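Local coordinates for phosphoribosylglycinamide synthetase (Anaerococcus prevotii, PDB 4DIM), which probably acts as an ATP-dependent ligase of the ATP-grasp superfamily, binding ATP and a divalent metal ion such as manganese, at residues 59-64 with 87-92; 10-15 with 31-36; 125-130 with 186-191; 351-356 with 376-381. All coordinates share one frame; numbering follows the deposited sequence.

Interaction 1: residues 59-64 with 87-92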
loop_
_atom_site.group_PDB
_atom_site.type_symbol
_atom_site.label_atom_id
_atom_site.label_comp_id
_atom_site.label_asym_id
_atom_site.label_seq_id
_atom_site.Cartn_x
_atom_site.Cartn_y
_atom_site.Cartn_z
ATOM N N ASN A 59 -3.576 -15.370 10.173
ATOM C CA ASN A 59 -3.365 -16.779 10.377
ATOM C C ASN A 59 -4.000 -17.510 9.209
ATOM O O ASN A 59 -5.189 -17.812 9.251
ATOM C CB ASN A 59 -3.966 -17.153 11.723
ATOM C CG ASN A 59 -3.612 -18.515 12.241
ATOM O OD1 ASN A 59 -2.943 -19.313 11.574
ATOM N ND2 ASN A 59 -4.048 -18.795 13.474
ATOM N N PRO A 60 -3.238 -17.779 8.123
ATOM C CA PRO A 60 -3.850 -18.405 6.943
ATOM C C PRO A 60 -4.474 -19.750 7.221
ATOM O O PRO A 60 -5.457 -20.074 6.560
ATOM C CB PRO A 60 -2.689 -18.523 5.938
ATOM C CG PRO A 60 -1.481 -18.346 6.694
ATOM C CD PRO A 60 -1.817 -17.465 7.860
ATOM N N ASP A 61 -3.919 -20.514 8.191
ATOM C CA ASP A 61 -4.447 -21.838 8.563
ATOM C C ASP A 61 -5.812 -21.722 9.272
ATOM O O ASP A 61 -6.736 -22.439 8.905
ATOM C CB ASP A 61 -3.449 -22.616 9.437
ATOM C CG ASP A 61 -2.421 -23.390 8.626
ATOM O OD1 ASP A 61 -1.343 -22.821 8.337
ATOM O OD2 ASP A 61 -2.737 -24.521 8.189
ATOM N N GLU A 62 -5.945 -20.816 10.251
ATOM C CA GLU A 62 -7.225 -20.590 10.941
ATOM C C GLU A 62 -8.294 -20.136 9.969
ATOM O O GLU A 62 -9.415 -20.613 10.009
ATOM C CB GLU A 62 -7.066 -19.521 12.029
ATOM C CG GLU A 62 -8.284 -19.336 12.920
ATOM C CD GLU A 62 -8.364 -17.949 13.517
ATOM O OE1 GLU A 62 -8.964 -17.064 12.865
ATOM O OE2 GLU A 62 -7.775 -17.727 14.600
ATOM N N VAL A 63 -7.934 -19.191 9.109
ATOM C CA VAL A 63 -8.833 -18.606 8.130
ATOM C C VAL A 63 -9.377 -19.655 7.182
ATOM O O VAL A 63 -10.573 -19.647 6.936
ATOM C CB VAL A 63 -8.116 -17.472 7.377
ATOM C CG1 VAL A 63 -8.838 -17.103 6.082
ATOM C CG2 VAL A 63 -7.993 -16.254 8.279
ATOM N N GLU A 64 -8.509 -20.528 6.647
ATOM C CA GLU A 64 -8.880 -21.602 5.719
ATOM C C GLU A 64 -9.996 -22.488 6.324
ATOM O O GLU A 64 -10.927 -22.888 5.625
ATOM C CB GLU A 64 -7.623 -22.440 5.400
ATOM C CG GLU A 64 -7.789 -23.559 4.385
ATOM C CD GLU A 64 -6.840 -24.730 4.570
ATOM O OE1 GLU A 64 -5.666 -24.504 4.946
ATOM O OE2 GLU A 64 -7.264 -25.876 4.294
ATOM N N LEU A 87 -5.892 -14.427 2.385
ATOM C CA LEU A 87 -6.738 -14.287 1.187
ATOM C C LEU A 87 -6.308 -15.250 0.069
ATOM O O LEU A 87 -7.141 -15.922 -0.542
ATOM C CB LEU A 87 -6.655 -12.878 0.647
ATOM C CG LEU A 87 -7.344 -12.606 -0.690
ATOM C CD1 LEU A 87 -8.805 -13.002 -0.659
ATOM C CD2 LEU A 87 -7.249 -11.143 -1.003
ATOM N N ALA A 88 -5.004 -15.282 -0.209
ATOM C CA ALA A 88 -4.425 -16.133 -1.230
ATOM C C ALA A 88 -4.793 -17.623 -0.994
ATOM O O ALA A 88 -5.197 -18.309 -1.947
ATOM C CB ALA A 88 -2.918 -15.942 -1.258
ATOM N N ARG A 89 -4.739 -18.095 0.280
ATOM C CA ARG A 89 -5.128 -19.465 0.594
ATOM C C ARG A 89 -6.636 -19.658 0.388
ATOM O O ARG A 89 -7.036 -20.661 -0.231
ATOM C CB ARG A 89 -4.739 -19.897 2.014
ATOM C CG ARG A 89 -4.612 -21.448 2.094
ATOM C CD ARG A 89 -3.991 -21.949 3.384
ATOM N NE ARG A 89 -2.544 -21.748 3.397
ATOM C CZ ARG A 89 -1.745 -22.000 4.432
ATOM N NH1 ARG A 89 -2.243 -22.474 5.571
ATOM N NH2 ARG A 89 -0.436 -21.773 4.339
ATOM N N ILE A 90 -7.468 -18.697 0.866
ATOM C CA ILE A 90 -8.936 -18.739 0.650
ATOM C C ILE A 90 -9.206 -18.989 -0.851
ATOM O O ILE A 90 -9.922 -19.910 -1.203
ATOM C CB ILE A 90 -9.657 -17.424 1.132
ATOM C CG1 ILE A 90 -9.696 -17.338 2.631
ATOM C CG2 ILE A 90 -11.094 -17.320 0.575
ATOM C CD1 ILE A 90 -9.873 -15.953 3.111
ATOM N N CYS A 91 -8.591 -18.185 -1.718
ATOM C CA CYS A 91 -8.766 -18.297 -3.160
ATOM C C CYS A 91 -8.250 -19.598 -3.719
ATOM O O CYS A 91 -8.923 -20.169 -4.567
ATOM C CB CYS A 91 -8.113 -17.112 -3.847
ATOM S SG CYS A 91 -8.802 -15.537 -3.316
ATOM N N ASP A 92 -7.076 -20.060 -3.267
ATOM C CA ASP A 92 -6.512 -21.332 -3.723
ATOM C C ASP A 92 -7.337 -22.555 -3.295
ATOM O O ASP A 92 -7.331 -23.551 -4.025
ATOM C CB ASP A 92 -5.066 -21.505 -3.209
ATOM C CG ASP A 92 -4.057 -20.696 -3.979
ATOM O OD1 ASP A 92 -4.478 -19.775 -4.729
ATOM O OD2 ASP A 92 -2.838 -20.959 -3.822
#

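Interaction 2: residues 10-15 with 31-36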
loop_
_atom_site.group_PDB
_atom_site.type_symbol
_atom_site.label_atom_id
_atom_site.label_comp_id
_atom_site.label_asym_id
_atom_site.label_seq_id
_atom_site.Cartn_x
_atom_site.Cartn_y
_atom_site.Cartn_z
ATOM N N LEU A 10 -19.446 -11.733 -0.116
ATOM C CA LEU A 10 -18.027 -11.389 -0.187
ATOM C C LEU A 10 -17.509 -11.253 1.187
ATOM O O LEU A 10 -18.009 -10.401 1.906
ATOM C CB LEU A 10 -17.795 -10.060 -0.967
ATOM C CG LEU A 10 -16.341 -9.549 -1.054
ATOM C CD1 LEU A 10 -15.534 -10.371 -1.978
ATOM C CD2 LEU A 10 -16.296 -8.088 -1.439
ATOM N N LEU A 11 -16.445 -11.984 1.519
ATOM C CA LEU A 11 -15.778 -11.866 2.811
ATOM C C LEU A 11 -14.680 -10.857 2.641
ATOM O O LEU A 11 -13.819 -11.032 1.773
ATOM C CB LEU A 11 -15.219 -13.224 3.293
ATOM C CG LEU A 11 -14.154 -13.176 4.411
ATOM C CD1 LEU A 11 -14.801 -12.989 5.814
ATOM C CD2 LEU A 11 -13.267 -14.406 4.363
ATOM N N ILE A 12 -14.709 -9.779 3.418
ATOM C CA ILE A 12 -13.656 -8.783 3.345
ATOM C C ILE A 12 -12.757 -9.026 4.523
ATOM O O ILE A 12 -13.220 -8.937 5.655
ATOM C CB ILE A 12 -14.175 -7.348 3.280
ATOM C CG1 ILE A 12 -14.969 -7.119 1.971
ATOM C CG2 ILE A 12 -12.984 -6.384 3.395
ATOM C CD1 ILE A 12 -15.981 -5.923 2.016
ATOM N N LEU A 13 -11.478 -9.323 4.277
ATOM C CA LEU A 13 -10.526 -9.597 5.359
ATOM C C LEU A 13 -10.010 -8.290 5.899
ATOM O O LEU A 13 -9.288 -7.586 5.193
ATOM C CB LEU A 13 -9.356 -10.458 4.878
ATOM C CG LEU A 13 -9.659 -11.919 4.601
ATOM C CD1 LEU A 13 -10.323 -12.094 3.231
ATOM C CD2 LEU A 13 -8.411 -12.733 4.618
ATOM N N GLY A 14 -10.435 -7.955 7.106
ATOM C CA GLY A 14 -10.067 -6.738 7.800
ATOM C C GLY A 14 -11.233 -5.791 7.822
ATOM O O GLY A 14 -12.018 -5.786 6.875
ATOM N N ALA A 15 -11.379 -4.989 8.911
ATOM C CA ALA A 15 -12.447 -3.987 8.999
ATOM C C ALA A 15 -12.013 -2.761 9.778
ATOM O O ALA A 15 -12.789 -2.254 10.570
ATOM C CB ALA A 15 -13.699 -4.589 9.597
ATOM N N ILE A 31 -24.036 -6.440 -2.728
ATOM C CA ILE A 31 -23.311 -7.632 -2.243
ATOM C C ILE A 31 -23.541 -7.776 -0.743
ATOM O O ILE A 31 -23.554 -6.777 -0.031
ATOM C CB ILE A 31 -21.768 -7.526 -2.591
ATOM C CG1 ILE A 31 -21.531 -7.505 -4.098
ATOM C CG2 ILE A 31 -20.897 -8.631 -1.945
ATOM C CD1 ILE A 31 -20.076 -7.323 -4.476
ATOM N N HIS A 32 -23.618 -9.020 -0.261
ATOM C CA HIS A 32 -23.784 -9.356 1.159
ATOM C C HIS A 32 -22.383 -9.455 1.793
ATOM O O HIS A 32 -21.639 -10.403 1.529
ATOM C CB HIS A 32 -24.565 -10.674 1.301
ATOM C CG HIS A 32 -24.807 -11.069 2.717
ATOM N ND1 HIS A 32 -26.023 -10.838 3.327
ATOM C CD2 HIS A 32 -23.971 -11.650 3.605
ATOM C CE1 HIS A 32 -25.891 -11.294 4.561
ATOM N NE2 HIS A 32 -24.666 -11.780 4.774
ATOM N N THR A 33 -22.000 -8.469 2.594
ATOM C CA THR A 33 -20.647 -8.466 3.111
ATOM C C THR A 33 -20.551 -9.191 4.459
ATOM O O THR A 33 -21.481 -9.220 5.266
ATOM C CB THR A 33 -20.073 -7.053 3.150
ATOM O OG1 THR A 33 -20.953 -6.183 3.855
ATOM C CG2 THR A 33 -19.867 -6.504 1.770
ATOM N N ILE A 34 -19.399 -9.825 4.644
ATOM C CA ILE A 34 -19.020 -10.540 5.826
ATOM C C ILE A 34 -17.716 -9.920 6.252
ATOM O O ILE A 34 -16.748 -9.999 5.500
ATOM C CB ILE A 34 -18.902 -12.056 5.551
ATOM C CG1 ILE A 34 -20.237 -12.652 5.081
ATOM C CG2 ILE A 34 -18.383 -12.796 6.796
ATOM C CD1 ILE A 34 -20.099 -13.431 3.921
ATOM N N ALA A 35 -17.705 -9.256 7.414
ATOM C CA ALA A 35 -16.502 -8.679 7.983
ATOM C C ALA A 35 -15.653 -9.758 8.663
ATOM O O ALA A 35 -16.057 -10.270 9.710
ATOM C CB ALA A 35 -16.876 -7.609 8.993
ATOM N N GLY A 36 -14.524 -10.127 8.041
ATOM C CA GLY A 36 -13.563 -11.073 8.613
ATOM C C GLY A 36 -12.676 -10.278 9.560
ATOM O O GLY A 36 -11.794 -9.550 9.097
#

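Interaction 3: residues 125-130 with 186-191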
loop_
_atom_site.group_PDB
_atom_site.type_symbol
_atom_site.label_atom_id
_atom_site.label_comp_id
_atom_site.label_asym_id
_atom_site.label_seq_id
_atom_site.Cartn_x
_atom_site.Cartn_y
_atom_site.Cartn_z
ATOM N N ALA A 125 17.238 -3.214 -6.096
ATOM C CA ALA A 125 18.481 -3.248 -5.295
ATOM C C ALA A 125 18.895 -4.713 -5.116
ATOM O O ALA A 125 18.251 -5.454 -4.379
ATOM C CB ALA A 125 18.270 -2.599 -3.926
ATOM N N ARG A 126 19.920 -5.147 -5.831
ATOM C CA ARG A 126 20.349 -6.540 -5.806
ATOM C C ARG A 126 21.029 -6.860 -4.486
ATOM O O ARG A 126 21.600 -5.961 -3.860
ATOM C CB ARG A 126 21.304 -6.803 -6.984
ATOM C CG ARG A 126 20.659 -6.586 -8.380
ATOM C CD ARG A 126 21.657 -6.672 -9.536
ATOM N NE ARG A 126 22.681 -5.626 -9.445
ATOM C CZ ARG A 126 23.762 -5.535 -10.214
ATOM N NH1 ARG A 126 23.980 -6.425 -11.182
ATOM N NH2 ARG A 126 24.634 -4.550 -10.027
ATOM N N HIS A 127 20.961 -8.133 -4.053
ATOM C CA HIS A 127 21.580 -8.528 -2.785
ATOM C C HIS A 127 22.212 -9.889 -2.818
ATOM O O HIS A 127 21.789 -10.804 -3.537
ATOM C CB HIS A 127 20.572 -8.494 -1.619
ATOM C CG HIS A 127 19.578 -9.620 -1.590
ATOM N ND1 HIS A 127 19.834 -10.807 -0.937
ATOM C CD2 HIS A 127 18.337 -9.675 -2.108
ATOM C CE1 HIS A 127 18.742 -11.544 -1.078
ATOM N NE2 HIS A 127 17.809 -10.896 -1.763
ATOM N N PHE A 128 23.182 -10.035 -1.928
ATOM C CA PHE A 128 23.893 -11.287 -1.758
ATOM C C PHE A 128 23.917 -11.698 -0.284
ATOM O O PHE A 128 24.186 -10.876 0.600
ATOM C CB PHE A 128 25.310 -11.154 -2.341
ATOM C CG PHE A 128 25.296 -11.296 -3.842
ATOM C CD1 PHE A 128 25.100 -12.538 -4.434
ATOM C CD2 PHE A 128 25.334 -10.180 -4.657
ATOM C CE1 PHE A 128 25.042 -12.672 -5.820
ATOM C CE2 PHE A 128 25.270 -10.308 -6.052
ATOM C CZ PHE A 128 25.142 -11.557 -6.626
ATOM N N VAL A 129 23.632 -12.994 -0.049
ATOM C CA VAL A 129 23.599 -13.621 1.291
ATOM C C VAL A 129 25.014 -14.207 1.596
ATOM O O VAL A 129 25.246 -15.405 1.481
ATOM C CB VAL A 129 22.451 -14.676 1.463
ATOM C CG1 VAL A 129 21.142 -14.013 1.891
ATOM C CG2 VAL A 129 22.223 -15.510 0.196
ATOM N N VAL A 130 25.955 -13.311 1.929
ATOM C CA VAL A 130 27.363 -13.594 2.250
ATOM C C VAL A 130 27.514 -14.397 3.591
ATOM O O VAL A 130 26.728 -14.211 4.515
ATOM C CB VAL A 130 28.170 -12.246 2.296
ATOM C CG1 VAL A 130 27.530 -11.204 3.209
ATOM C CG2 VAL A 130 29.618 -12.449 2.700
ATOM N N ILE A 186 23.739 -9.889 5.041
ATOM C CA ILE A 186 23.223 -9.491 3.756
ATOM C C ILE A 186 23.984 -8.243 3.390
ATOM O O ILE A 186 24.102 -7.306 4.185
ATOM C CB ILE A 186 21.673 -9.351 3.679
ATOM C CG1 ILE A 186 21.060 -10.773 3.582
ATOM C CG2 ILE A 186 21.224 -8.534 2.453
ATOM C CD1 ILE A 186 19.597 -10.867 3.793
ATOM N N VAL A 187 24.608 -8.301 2.226
ATOM C CA VAL A 187 25.250 -7.138 1.619
ATOM C C VAL A 187 24.292 -6.764 0.483
ATOM O O VAL A 187 23.945 -7.609 -0.355
ATOM C CB VAL A 187 26.738 -7.312 1.194
ATOM C CG1 VAL A 187 26.917 -8.379 0.106
ATOM C CG2 VAL A 187 27.310 -5.980 0.740
ATOM N N GLU A 188 23.745 -5.565 0.549
ATOM C CA GLU A 188 22.755 -5.128 -0.446
ATOM C C GLU A 188 23.103 -3.773 -0.993
ATOM O O GLU A 188 23.568 -2.909 -0.254
ATOM C CB GLU A 188 21.355 -5.095 0.199
ATOM C CG GLU A 188 20.237 -4.782 -0.764
ATOM C CD GLU A 188 18.857 -4.851 -0.166
ATOM O OE1 GLU A 188 18.494 -3.914 0.581
ATOM O OE2 GLU A 188 18.118 -5.804 -0.496
ATOM N N GLU A 189 22.812 -3.562 -2.279
ATOM C CA GLU A 189 23.005 -2.258 -2.923
ATOM C C GLU A 189 22.189 -1.206 -2.207
ATOM O O GLU A 189 21.000 -1.420 -1.907
ATOM C CB GLU A 189 22.555 -2.290 -4.388
ATOM C CG GLU A 189 23.379 -3.163 -5.314
ATOM C CD GLU A 189 22.881 -3.102 -6.744
ATOM O OE1 GLU A 189 23.703 -2.865 -7.659
ATOM O OE2 GLU A 189 21.666 -3.317 -6.954
ATOM N N PHE A 190 22.812 -0.070 -1.938
ATOM C CA PHE A 190 22.143 1.048 -1.311
ATOM C C PHE A 190 21.748 2.008 -2.423
ATOM O O PHE A 190 22.622 2.561 -3.100
ATOM C CB PHE A 190 23.040 1.700 -0.252
ATOM C CG PHE A 190 22.327 2.749 0.575
ATOM C CD1 PHE A 190 21.103 2.475 1.175
ATOM C CD2 PHE A 190 22.860 4.020 0.725
ATOM C CE1 PHE A 190 20.416 3.463 1.877
ATOM C CE2 PHE A 190 22.184 4.997 1.448
ATOM C CZ PHE A 190 20.964 4.715 2.020
ATOM N N ILE A 191 20.436 2.111 -2.688
ATOM C CA ILE A 191 19.872 2.955 -3.739
ATOM C C ILE A 191 19.320 4.169 -3.048
ATOM O O ILE A 191 18.391 4.067 -2.271
ATOM C CB ILE A 191 18.791 2.200 -4.560
ATOM C CG1 ILE A 191 19.269 0.812 -5.031
ATOM C CG2 ILE A 191 18.328 3.030 -5.740
ATOM C CD1 ILE A 191 20.386 0.827 -6.074
#

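Interaction 4: residues 351-356 with 376-381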
loop_
_atom_site.group_PDB
_atom_site.type_symbol
_atom_site.label_atom_id
_atom_site.label_comp_id
_atom_site.label_asym_id
_atom_site.label_seq_id
_atom_site.Cartn_x
_atom_site.Cartn_y
_atom_site.Cartn_z
ATOM N N ILE A 351 -13.779 19.229 -3.386
ATOM C CA ILE A 351 -13.444 18.608 -2.106
ATOM C C ILE A 351 -14.151 17.274 -2.158
ATOM O O ILE A 351 -15.384 17.207 -2.116
ATOM C CB ILE A 351 -13.832 19.438 -0.853
ATOM C CG1 ILE A 351 -13.247 20.862 -0.916
ATOM C CG2 ILE A 351 -13.342 18.724 0.408
ATOM C CD1 ILE A 351 -13.699 21.755 0.153
ATOM N N VAL A 352 -13.368 16.232 -2.371
ATOM C CA VAL A 352 -13.854 14.871 -2.469
ATOM C C VAL A 352 -14.198 14.358 -1.080
ATOM O O VAL A 352 -15.204 13.679 -0.902
ATOM C CB VAL A 352 -12.781 14.003 -3.146
ATOM C CG1 VAL A 352 -13.137 12.528 -3.071
ATOM C CG2 VAL A 352 -12.550 14.458 -4.591
ATOM N N GLU A 353 -13.338 14.637 -0.108
ATOM C CA GLU A 353 -13.532 14.139 1.238
ATOM C C GLU A 353 -12.875 15.017 2.285
ATOM O O GLU A 353 -11.800 15.556 2.043
ATOM C CB GLU A 353 -12.943 12.731 1.340
ATOM C CG GLU A 353 -13.489 11.925 2.488
ATOM C CD GLU A 353 -12.721 10.655 2.766
ATOM O OE1 GLU A 353 -12.629 9.785 1.865
ATOM O OE2 GLU A 353 -12.201 10.534 3.897
ATOM N N ILE A 354 -13.575 15.192 3.416
ATOM C CA ILE A 354 -13.102 15.821 4.650
ATOM C C ILE A 354 -13.677 14.979 5.741
ATOM O O ILE A 354 -14.867 15.107 6.030
ATOM C CB ILE A 354 -13.407 17.333 4.881
ATOM C CG1 ILE A 354 -12.598 18.232 3.930
ATOM C CG2 ILE A 354 -13.069 17.704 6.345
ATOM C CD1 ILE A 354 -13.055 19.714 3.919
ATOM N N THR A 355 -12.885 14.076 6.311
ATOM C CA THR A 355 -13.392 13.246 7.396
ATOM C C THR A 355 -12.488 13.350 8.585
ATOM O O THR A 355 -11.265 13.409 8.440
ATOM C CB THR A 355 -13.551 11.777 6.953
ATOM O OG1 THR A 355 -12.297 11.267 6.514
ATOM C CG2 THR A 355 -14.621 11.605 5.874
ATOM N N PHE A 356 -13.103 13.319 9.767
ATOM C CA PHE A 356 -12.399 13.325 11.036
ATOM C C PHE A 356 -12.543 11.952 11.683
ATOM O O PHE A 356 -13.595 11.309 11.586
ATOM C CB PHE A 356 -12.917 14.440 11.944
ATOM C CG PHE A 356 -12.736 15.792 11.294
ATOM C CD1 PHE A 356 -11.462 16.316 11.087
ATOM C CD2 PHE A 356 -13.819 16.467 10.744
ATOM C CE1 PHE A 356 -11.292 17.508 10.385
ATOM C CE2 PHE A 356 -13.641 17.641 10.026
ATOM C CZ PHE A 356 -12.383 18.168 9.877
ATOM N N GLN A 376 -8.551 13.168 7.463
ATOM C CA GLN A 376 -7.986 13.215 6.122
ATOM C C GLN A 376 -8.819 14.070 5.208
ATOM O O GLN A 376 -10.039 14.179 5.382
ATOM C CB GLN A 376 -7.839 11.819 5.517
ATOM C CG GLN A 376 -9.167 11.137 5.191
ATOM C CD GLN A 376 -8.992 9.683 4.905
ATOM O OE1 GLN A 376 -8.009 9.051 5.273
ATOM N NE2 GLN A 376 -9.977 9.095 4.325
ATOM N N ILE A 377 -8.136 14.651 4.219
ATOM C CA ILE A 377 -8.673 15.549 3.211
ATOM C C ILE A 377 -8.311 15.022 1.843
ATOM O O ILE A 377 -7.147 14.721 1.597
ATOM C CB ILE A 377 -8.090 16.986 3.376
ATOM C CG1 ILE A 377 -8.412 17.588 4.777
ATOM C CG2 ILE A 377 -8.586 17.914 2.244
ATOM C CD1 ILE A 377 -7.548 18.740 5.126
ATOM N N ILE A 378 -9.288 15.013 0.926
ATOM C CA ILE A 378 -9.053 14.660 -0.454
ATOM C C ILE A 378 -9.657 15.748 -1.343
ATOM O O ILE A 378 -10.828 16.089 -1.224
ATOM C CB ILE A 378 -9.556 13.266 -0.871
ATOM C CG1 ILE A 378 -9.219 12.221 0.159
ATOM C CG2 ILE A 378 -8.947 12.902 -2.257
ATOM C CD1 ILE A 378 -9.856 10.963 -0.086
ATOM N N VAL A 379 -8.828 16.254 -2.257
ATOM C CA VAL A 379 -9.215 17.249 -3.250
ATOM C C VAL A 379 -8.783 16.765 -4.640
ATOM O O VAL A 379 -7.915 15.887 -4.754
ATOM C CB VAL A 379 -8.673 18.636 -2.951
ATOM C CG1 VAL A 379 -9.115 19.085 -1.559
ATOM C CG2 VAL A 379 -7.156 18.687 -3.089
ATOM N N LYS A 380 -9.479 17.303 -5.667
ATOM C CA LYS A 380 -9.257 17.087 -7.095
ATOM C C LYS A 380 -9.320 18.458 -7.783
ATOM O O LYS A 380 -10.075 19.310 -7.325
ATOM C CB LYS A 380 -10.296 16.091 -7.700
ATOM C CG LYS A 380 -11.761 16.540 -7.658
ATOM C CD LYS A 380 -12.644 15.516 -8.355
ATOM C CE LYS A 380 -14.133 15.721 -8.244
ATOM N NZ LYS A 380 -14.590 17.058 -8.737
ATOM N N GLU A 381 -8.565 18.674 -8.877
ATOM C CA GLU A 381 -8.526 19.967 -9.598
ATOM C C GLU A 381 -7.715 19.773 -10.927
ATOM O O GLU A 381 -7.219 18.682 -11.137
ATOM C CB GLU A 381 -7.910 21.032 -8.658
ATOM C CG GLU A 381 -7.934 22.477 -9.113
ATOM C CD GLU A 381 -9.149 23.141 -9.724
ATOM O OE1 GLU A 381 -9.796 23.946 -9.012
ATOM O OE2 GLU A 381 -9.282 23.060 -10.968
#

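Interaction 1: residues 59-64 with 87-92
Arg89 reaches from its helix to Pro60, Asp61 and Glu64 of the neighbouring one and carries most of the contact between residues 59-64 and 87-92. Its CG stands anti to the backbone N and the chain bends at chi3, which lays the guanidinium across the start of helix 60-64. Pro60 CB then sits over the centre of one face, 3.9 Å from Arg89 CZ. At the edge of the same group, Arg89 NH1 meets Asp61 OD1 at 2.9 Å in a salt bridge. Its hydrogen bond is weak (150° at the hydrogen); the carboxylate and guanidinium planes are 81° apart. Glu64 OE1 approaches obliquely and touches the methylene, at 3.4 Å from Arg89 CD, while its distance of 4.0 Å to Arg89 NH1 leaves only a looser charge attraction. The stronger partner of the arginine is Glu101, which takes NH2 in a second salt bridge. One residue on, Ile90 turns to the buried side, where its CD1 meets Val63 CG1, the two side chains crossing at about a right angle. The segment axes approach to 9.0 Å and cross at -40°; the two helices lie side by side on one face of the Rossmann-like parallel sheet.

Interaction 2: residues 10-15 with 31-36
Leu10 and Ile12 supply most of the bonds that tie residues 10-15 to 31-36. In the parallel ladder Leu10 N gives to His32 O (3.0 Å), Leu10 O accepts from Ile34 N, Ile12 N gives to Ile34 O (2.9 Å), and Ile12 O accepts from Gly36 N. A fifth bond, Gly14 N to Gly36 O at 2.9 Å, carries the pairing past the end of the strand. The intervening Leu11 turns its backbone polar groups to the other neighbour, bonding with Gly74 and Ala76, and Leu13 O is taken by Thr77 OG1. His32 NE2 is satisfied by Glu51, and Gly14 O by the hydroxyl of Tyr23. On one face Leu11 CD1 lies 3.7 Å from Ile34 CG2 and 3.6 Å from Gly36 CA. On the other face Ile12 CD1 meets Thr33 CG2 at 3.9 Å, and helix 20-29 covers this side through Tyr23 and Ala26. Two adjacent parallel strands joined through that helix form a beta-alpha-beta unit of a Rossmann-like fold, and the glycine-rich turn after strand 9-13 is consistent with a GxGxxG pattern.

Interaction 3: residues 125-130 with 186-191
Glu189 folds back along Arg126 and binds it from both backbone and side chain. With CG anti to the carbonyl carbon (chi1 -67°) and the chain extended beyond, CB and CG pass over Arg126 O, Glu189 CG at 3.6 Å from it. Glu189 OE2 accepts from Arg126 N at 2.8 Å, on its anti side and 30° out of the carboxylate plane. Glu189 OE1 takes Arg126 NH2 at 3.1 Å, met from above the carboxylate yet almost in the guanidinium plane, with a weaker bond from NE; Lys144 N also donates to OE1. An alanine in place of Glu189 is likely to leave the Arg126 guanidinium without this countercharge and its backbone N without its acceptor. Glu189 N gives to Arg126 O. Beyond it the strands pair antiparallel, Phe128 N to Val187 O (3.0 Å) and Val187 N to Phe128 O, within a sheet of the family's ATP-grasp region, where 127-128 is an outermost strand and 186-189 lies between it and 147-150. Phe128 CB lies 4.0 Å from Val187 CG1 beneath helix 133-141. Val129 CG1 lies alongside Ile186 CG1 at 3.7 Å, and Tyr111 touches both residues.

Interaction 4: residues 351-356 with 376-381
Residues 351-356 and 376-381 run antiparallel, their axes 4.5 Å apart at closest, with a classic beta bulge where Val352 and Glu353 both face Ile378, whose O accepts from Val352 N at 2.8 Å and from Glu353 N at 3.1 Å. Ile378 N returns a bond to Glu353 O, and Thr355 and Gln376 exchange a pair of backbone bonds. Among the side chains, Glu353 OE2 is the polar centre. Gln376 NE2 reaches Glu353 OE2 at 2.7 Å on the syn side, 24° out of the carboxylate plane, with the oxygen close to the amide plane, although carboxylate and amide planes are 42° apart. Thr355 OG1 donates to Glu353 OE2 at 2.7 Å, on its anti lone pair. The threonine hydroxyl is placed for this by its position between backbone N and carbonyl carbon (chi1 59°), which also lays Thr355 OG1 3.4 Å from Gln376 CG. A leucine in place of Glu353 would probably leave the Gln376 amide and the Thr355 hydroxyl without their shared acceptor and free to turn. Apolar contact comes from Ile378, whose CD1 lies 3.8 Å from Glu353 CB, and from Val352 CG2 lying across the aliphatic part of Lys380. The lysine NZ bonds to Asp349 O. Helix 285-293 packs on Val352, Ile378 and Lys380 through Ile291, helix 384-395 covers Ile377 and Val379 on the other face, and strand 323-329 continues the sheet beyond 375-381, leaving 351-356 outermost within this chain.

Interactions 1 and 2 belong to one layered unit: their centres are 14 Å apart, and Ile90 CD1 of interaction 1 packs 3.8 Å from Leu13 CD2 and 3.9 Å from Leu11 CD2 of interaction 2, seating a helix on the parallel sheet. Interaction 4 stands nearer to interaction 2 than to the others, about 26 Å between centres and about 13 Å at the nearest atoms. Interaction 3 lies across the centre of the chain, about 40 Å between centres from both interactions 2 and 4. It falls within the family's ATP-grasp range, though none of the four contacts contains a ligand.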